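Tellurite resistance protein of COG3793 (Nostoc punctiforme, PDB 2OU3) is of unknown mechanism but belongs to the TerB family of tellurite resistance proteins and binds zinc, consistent with a metal-linked role. Local coordinates at residues Asp65-Ile68 against Glu69-Thr73; Ala76-Leu80 against Glu81-Ala85. One frame throughout, in Å; residues are numbered along the deposited sequence.

Contact 1: residues Asp65-Ile68 against Glu69-Thr73; sequences DWVI and EDLKT
Trp66 and Asp70 meet one turn apart on helix 65-73. CB of Asp70 lies at the edge of the indole, 4.2 Å from Trp66 CE3. One face of that ring is covered over its centre by CG2 of Val67. The other branch of Val67, CG1, reaches CD1 of Leu71 at 4.2 Å, and Ile68 CD1 comes to the same methyl at 4.3 Å. Four i to i+4 backbone bonds hold these two turns. The straightest is Glu69 N to Asp65 O, 3.0 Å with an N-H...O angle of 179°. A water donates to both Val67 O (2.9 Å) and Asp70 OD2 (2.8 Å), so the Val67 carbonyl serves Leu71 N and the water. With chi1 at -179°, CG of Asp70 is anti to the backbone N and leads away from the indole, leaving CB nearer the ring. OD2 also forms a salt bridge with Lys34. Leu71 packs on Leu55 and Cys58 of helix 48-60 and on Met33 of helix 26-41. Ile68 touches Leu8 of the second subunit. The helix is thus amphipathic: its apolar side chains join two helices of its own chain and the dimer partner, while the Asp70 carboxylate, probably charged, is held by Lys34 and water.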
# COMPACT_ATOMS: atom_id res chain seq x y z
N ASP A 65 -7.70 -0.96 -17.84
CA ASP A 65 -8.77 0.04 -17.75
C ASP A 65 -10.17 -0.53 -17.79
O ASP A 65 -11.08 -0.01 -17.12
CB ASP A 65 -8.67 1.06 -18.89
CG ASP A 65 -7.53 2.05 -18.70
OD1 ASP A 65 -6.83 2.02 -17.66
OD2 ASP A 65 -7.35 2.87 -19.61
N TRP A 66 -10.38 -1.55 -18.61
CA TRP A 66 -11.69 -2.17 -18.66
C TRP A 66 -12.22 -2.55 -17.27
O TRP A 66 -13.43 -2.50 -17.03
CB TRP A 66 -11.76 -3.39 -19.60
CG TRP A 66 -11.20 -4.71 -19.10
CD1 TRP A 66 -10.00 -5.28 -19.46
CD2 TRP A 66 -11.84 -5.68 -18.25
NE1 TRP A 66 -9.85 -6.49 -18.86
CE2 TRP A 66 -10.97 -6.77 -18.11
CE3 TRP A 66 -13.07 -5.71 -17.58
CZ2 TRP A 66 -11.26 -7.87 -17.33
CZ3 TRP A 66 -13.38 -6.82 -16.81
CH2 TRP A 66 -12.48 -7.88 -16.68
N VAL A 67 -11.33 -2.99 -16.37
CA VAL A 67 -11.77 -3.46 -15.08
C VAL A 67 -12.43 -2.33 -14.31
O VAL A 67 -13.49 -2.50 -13.73
CB VAL A 67 -10.60 -4.06 -14.27
CG1 VAL A 67 -11.04 -4.48 -12.78
CG2 VAL A 67 -10.00 -5.24 -15.01
N ILE A 68 -11.81 -1.15 -14.32
CA ILE A 68 -12.35 0.00 -13.60
C ILE A 68 -13.60 0.56 -14.28
O ILE A 68 -14.61 0.86 -13.62
CB ILE A 68 -11.28 1.13 -13.42
CG1 ILE A 68 -10.05 0.57 -12.70
CG2 ILE A 68 -11.87 2.33 -12.67
CD1 ILE A 68 -10.30 -0.08 -11.32
N GLU A 69 -13.57 0.68 -15.60
CA GLU A 69 -14.76 1.16 -16.31
C GLU A 69 -15.98 0.27 -16.04
O GLU A 69 -17.10 0.75 -15.82
CB GLU A 69 -14.49 1.20 -17.80
CG GLU A 69 -13.43 2.23 -18.15
CD GLU A 69 -13.90 3.67 -17.96
OE1 GLU A 69 -15.09 3.92 -17.63
OE2 GLU A 69 -13.04 4.56 -18.14
N ASP A 70 -15.74 -1.03 -16.02
CA ASP A 70 -16.81 -2.01 -15.78
C ASP A 70 -17.29 -2.00 -14.30
O ASP A 70 -18.49 -2.18 -14.03
CB ASP A 70 -16.33 -3.39 -16.24
CG ASP A 70 -17.34 -4.47 -16.07
OD1 ASP A 70 -18.21 -4.59 -16.94
OD2 ASP A 70 -17.21 -5.24 -15.10
N LEU A 71 -16.39 -1.77 -13.35
CA LEU A 71 -16.80 -1.57 -11.95
C LEU A 71 -17.64 -0.31 -11.76
O LEU A 71 -18.55 -0.28 -10.93
CB LEU A 71 -15.58 -1.53 -11.00
CG LEU A 71 -14.82 -2.83 -10.75
CD1 LEU A 71 -13.52 -2.60 -9.94
CD2 LEU A 71 -15.71 -3.83 -10.07
N LYS A 72 -17.30 0.76 -12.49
CA LYS A 72 -18.06 2.01 -12.40
C LYS A 72 -19.55 1.82 -12.67
O LYS A 72 -20.36 2.40 -11.97
CB LYS A 72 -17.50 3.09 -13.35
CG LYS A 72 -16.19 3.68 -12.82
CD LYS A 72 -15.81 5.00 -13.46
CE LYS A 72 -14.76 4.85 -14.55
NZ LYS A 72 -13.75 5.97 -14.52
N THR A 73 -19.88 0.99 -13.65
CA THR A 73 -21.28 0.73 -14.05
C THR A 73 -21.89 -0.49 -13.34
O THR A 73 -23.09 -0.78 -13.47
CB THR A 73 -21.36 0.51 -15.56
OG1 THR A 73 -20.56 -0.63 -15.93
CG2 THR A 73 -20.84 1.76 -16.31
O HOH W 1 -14.82 -5.11 -13.60

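Contact 2: residues Ala76-Leu80 against Glu81-Ala85; sequences ADEAL and EEVIA
This contact is the first turn of the short helix 80-84, entered from a loop, with Ala79 at the N-cap. Alanine has no side-chain acceptor to cap the first-turn N-H groups. Ala79 N itself donates to a water at 2.9 Å. The same water donates to Glu82 OE1 at 2.7 Å, a water-mediated version of one half of a capping box. Ala79 O accepts from Val83 N at 3.1 Å, nearly in line with its C=O bond, and more weakly from Glu82 N. Leu80 O receives Ile84 N at 3.1 Å. Two glutamates approach the methyl of Ala79 from one side. Glu81 OE2 comes within 3.6 Å of Ala79 CB, and Glu82 CG lies 3.9 Å from it. Glu81 gets there because its CG stands between the backbone N and the carbonyl carbon (chi1 65°) and its chain bends back at chi2. Glu78 crosses Val83 at about a right angle, with OE1 3.7 Å from Val83 CG2. Its carboxylate is fixed from outside, OE1 by the hydroxyl of Tyr74 and OE2 by a salt bridge to Arg86. On the buried side, Leu80 CD1 meets Ile84 CG2 at 4.1 Å. Leu80 continues onto Met122 and Leu126 of helix 113-126, and Ile84 onto Ile97 of helix 94-106. Acidic side chains therefore gather at the N-terminal end of the helix, where the dipole would probably favour their negative charge, while Leu80 and Ile84 pack the turn against helices 94-106 and 113-126.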
# COMPACT_ATOMS: atom_id res chain seq x y z
N ALA A 76 -23.98 -3.81 -7.77
CA ALA A 76 -23.56 -4.92 -6.94
C ALA A 76 -24.78 -5.55 -6.27
O ALA A 76 -24.87 -5.58 -5.05
CB ALA A 76 -22.55 -4.46 -5.90
N ASP A 77 -25.68 -6.06 -7.10
CA ASP A 77 -26.93 -6.63 -6.63
C ASP A 77 -27.01 -8.14 -6.88
O ASP A 77 -28.10 -8.72 -6.78
CB ASP A 77 -28.11 -5.93 -7.33
CG ASP A 77 -28.19 -4.43 -7.03
OD1 ASP A 77 -27.74 -4.00 -5.94
OD2 ASP A 77 -28.72 -3.69 -7.89
N GLU A 78 -25.88 -8.77 -7.19
CA GLU A 78 -25.84 -10.22 -7.43
C GLU A 78 -25.64 -10.98 -6.12
O GLU A 78 -25.30 -10.38 -5.11
CB GLU A 78 -24.71 -10.56 -8.38
CG GLU A 78 -24.72 -9.73 -9.66
CD GLU A 78 -23.69 -10.23 -10.65
OE1 GLU A 78 -22.48 -9.92 -10.48
OE2 GLU A 78 -24.10 -10.98 -11.55
N ALA A 79 -25.86 -12.30 -6.14
CA ALA A 79 -25.66 -13.10 -4.94
C ALA A 79 -24.15 -13.32 -4.74
O ALA A 79 -23.45 -13.73 -5.66
CB ALA A 79 -26.42 -14.43 -5.03
N LEU A 80 -23.66 -12.99 -3.56
CA LEU A 80 -22.22 -13.02 -3.28
C LEU A 80 -21.62 -14.40 -3.55
O LEU A 80 -20.55 -14.54 -4.14
CB LEU A 80 -21.96 -12.60 -1.85
CG LEU A 80 -20.52 -12.61 -1.33
CD1 LEU A 80 -19.56 -11.76 -2.13
CD2 LEU A 80 -20.56 -12.16 0.14
N GLU A 81 -22.33 -15.44 -3.14
CA GLU A 81 -21.83 -16.81 -3.39
C GLU A 81 -21.71 -17.16 -4.86
O GLU A 81 -20.88 -17.96 -5.26
CB GLU A 81 -22.72 -17.85 -2.69
CG GLU A 81 -24.17 -17.95 -3.23
CD GLU A 81 -25.16 -16.99 -2.54
OE1 GLU A 81 -24.73 -16.01 -1.87
OE2 GLU A 81 -26.38 -17.23 -2.69
N GLU A 82 -22.59 -16.59 -5.68
CA GLU A 82 -22.52 -16.80 -7.13
C GLU A 82 -21.35 -16.04 -7.75
O GLU A 82 -20.69 -16.53 -8.66
CB GLU A 82 -23.82 -16.40 -7.81
CG GLU A 82 -25.04 -17.21 -7.32
CD GLU A 82 -26.31 -16.93 -8.14
OE1 GLU A 82 -26.24 -16.17 -9.14
OE2 GLU A 82 -27.38 -17.45 -7.75
N VAL A 83 -21.10 -14.84 -7.26
CA VAL A 83 -20.00 -14.06 -7.77
C VAL A 83 -18.66 -14.79 -7.53
O VAL A 83 -17.85 -14.95 -8.47
CB VAL A 83 -20.02 -12.64 -7.19
CG1 VAL A 83 -18.81 -11.83 -7.71
CG2 VAL A 83 -21.31 -11.95 -7.60
N ILE A 84 -18.42 -15.21 -6.29
CA ILE A 84 -17.13 -15.80 -5.93
C ILE A 84 -16.87 -17.09 -6.69
O ILE A 84 -15.73 -17.39 -7.04
CB ILE A 84 -16.90 -15.98 -4.38
CG1 ILE A 84 -17.80 -17.10 -3.80
CG2 ILE A 84 -17.09 -14.64 -3.65
CD1 ILE A 84 -17.37 -17.64 -2.41
N ALA A 85 -17.94 -17.80 -7.01
CA ALA A 85 -17.87 -19.08 -7.72
C ALA A 85 -17.46 -18.93 -9.20
O ALA A 85 -17.16 -19.90 -9.89
CB ALA A 85 -19.22 -19.85 -7.60
O HOH W 2 -26.74 -13.58 -8.56

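In the fold
The two contacts come in series along the chain, and their centres lie about 17 Å apart. Contact 1 is on helix 65-73. Contact 2 follows in the next loop and on helix 80-84, with no touch between the two beyond the chain that joins them. Both belong to the TerB region of this all-helical protein, and both pack on helix 26-41. Their other neighbours differ: contact 1 rests on helix 48-60 and the second subunit, whereas contact 2 rests on helices 94-106 and 113-126 and touches no other chain. Residues 65-85 thus link the subunit interface at one end with helices 94-106 and 113-126 at the other, and helix 26-41 neighbours both contacts.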